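Local structure of possible exported protein (Mycobacterium tuberculosis, 3MAY) at residues C[37-41]-C[42-46]. The protein binds heme, free or taken from host hemoglobin, and delivers it to the membrane proteins MmpL3 and MmpL11 as part of a mycobacterial heme-iron acquisition system. Sequence-based numbering, arbitrary orientation.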
loop_
_atom_site.group_PDB
_atom_site.type_symbol
_atom_site.label_atom_id
_atom_site.label_comp_id
_atom_site.label_asym_id
_atom_site.label_seq_id
_atom_site.Cartn_x
_atom_site.Cartn_y
_atom_site.Cartn_z
ATOM N N THR C 37 -14.332 4.748 -8.777
ATOM C CA THR C 37 -14.301 6.132 -8.376
ATOM C C THR C 37 -14.630 6.231 -6.891
ATOM O O THR C 37 -13.862 6.800 -6.118
ATOM C CB THR C 37 -15.274 6.907 -9.226
ATOM O OG1 THR C 37 -14.774 6.930 -10.569
ATOM C CG2 THR C 37 -15.470 8.326 -8.659
ATOM N N ALA C 38 -15.753 5.626 -6.497
ATOM C CA ALA C 38 -16.091 5.481 -5.071
ATOM C C ALA C 38 -14.843 5.092 -4.282
ATOM O O ALA C 38 -14.490 5.828 -3.401
ATOM C CB ALA C 38 -17.251 4.492 -4.839
ATOM N N VAL C 39 -14.125 4.022 -4.652
ATOM C CA VAL C 39 -12.865 3.703 -3.952
ATOM C C VAL C 39 -11.885 4.864 -3.885
ATOM O O VAL C 39 -11.342 5.141 -2.818
ATOM C CB VAL C 39 -12.112 2.453 -4.477
ATOM C CG1 VAL C 39 -10.816 2.285 -3.747
ATOM C CG2 VAL C 39 -12.937 1.191 -4.305
ATOM N N LEU C 40 -11.627 5.556 -4.989
ATOM C CA LEU C 40 -10.809 6.790 -4.876
ATOM C C LEU C 40 -11.428 7.861 -3.931
ATOM O O LEU C 40 -10.709 8.515 -3.202
ATOM C CB LEU C 40 -10.486 7.411 -6.241
ATOM C CG LEU C 40 -9.769 6.567 -7.302
ATOM C CD1 LEU C 40 -9.855 7.261 -8.683
ATOM C CD2 LEU C 40 -8.329 6.234 -6.969
ATOM N N GLN C 41 -12.751 8.014 -3.968
ATOM C CA GLN C 41 -13.494 9.098 -3.322
ATOM C C GLN C 41 -13.642 8.877 -1.840
ATOM O O GLN C 41 -13.564 9.810 -1.039
ATOM C CB GLN C 41 -14.916 9.156 -3.877
ATOM C CG GLN C 41 -15.272 10.401 -4.633
ATOM C CD GLN C 41 -16.462 10.195 -5.595
ATOM O OE1 GLN C 41 -17.380 9.428 -5.300
ATOM N NE2 GLN C 41 -16.442 10.903 -6.750
ATOM N N GLN C 42 -13.941 7.636 -1.481
ATOM C CA GLN C 42 -14.087 7.230 -0.103
ATOM C C GLN C 42 -12.716 6.987 0.502
ATOM O O GLN C 42 -12.622 6.627 1.660
ATOM C CB GLN C 42 -14.974 5.986 -0.022
ATOM C CG GLN C 42 -16.430 6.242 -0.405
ATOM C CD GLN C 42 -17.296 4.960 -0.519
ATOM O OE1 GLN C 42 -16.791 3.839 -0.633
ATOM N NE2 GLN C 42 -18.605 5.144 -0.541
ATOM N N GLN C 43 -11.659 7.193 -0.285
ATOM C CA GLN C 43 -10.271 7.186 0.215
ATOM C C GLN C 43 -9.694 5.778 0.461
ATOM O O GLN C 43 -8.922 5.561 1.382
ATOM C CB GLN C 43 -10.177 8.033 1.505
ATOM C CG GLN C 43 -10.285 9.522 1.274
ATOM C CD GLN C 43 -8.928 10.157 1.064
ATOM O OE1 GLN C 43 -8.724 11.330 1.399
ATOM N NE2 GLN C 43 -7.979 9.381 0.557
ATOM N N VAL C 44 -10.063 4.821 -0.387
ATOM C CA VAL C 44 -9.791 3.395 -0.118
ATOM C C VAL C 44 -10.275 2.992 1.282
ATOM O O VAL C 44 -9.511 2.503 2.112
ATOM C CB VAL C 44 -8.303 2.992 -0.328
ATOM C CG1 VAL C 44 -8.210 1.496 -0.639
ATOM C CG2 VAL C 44 -7.693 3.793 -1.487
ATOM N N GLY C 45 -11.566 3.217 1.522
ATOM C CA GLY C 45 -12.225 2.754 2.730
ATOM C C GLY C 45 -12.467 1.253 2.716
ATOM O O GLY C 45 -12.489 0.616 1.658
ATOM N N PRO C 46 -12.646 0.666 3.902
ATOM C CA PRO C 46 -13.086 -0.728 3.977
ATOM C C PRO C 46 -14.323 -1.036 3.098
ATOM O O PRO C 46 -14.343 -2.044 2.394
ATOM C CB PRO C 46 -13.387 -0.900 5.459
ATOM C CG PRO C 46 -12.469 0.054 6.114
ATOM C CD PRO C 46 -12.262 1.201 5.214
#
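Val39 and Val44, five residues apart, meet through both backbone and side chains where helix 30-41 ends, a compact example of how a Schellman motif stops a helix and turns the chain. The amide of Val44 reaches back to the carbonyl of Val39, N to O 2.8 Å, with an N-H...O angle of 167°. The companion 5→2 bond, from Gln43 N to Leu40 O at 3.3 Å, is weak. Gln43 is the C-prime residue, and its positive phi of 78° swings the chain off the helical path. One step earlier the helical pattern still holds: Gln42 N bonds to Ala38 O at 2.7 Å and almost in line.

The apolar part of the motif pairs the two valines. A chi1 of 176° places CG1 of Val39 opposite its own nitrogen and so against the CA and both methyls of Val44, with Val39 CG1 4.1 Å from Val44 CG1. On another side of the turn the extended chain of Gln42 starts out past the Ala38 oxygen, beside the bond its own N makes there, with Gln42 CB 3.4 Å from Ala38 O.

Gly45 then takes the N-cap position of helix 46-57, so the loop leads directly into the next helix. Val39 packs on Ser48 and Leu52 of that helix, while Ile90 and Gly86 of a second subunit cover Val39 and Val44 respectively.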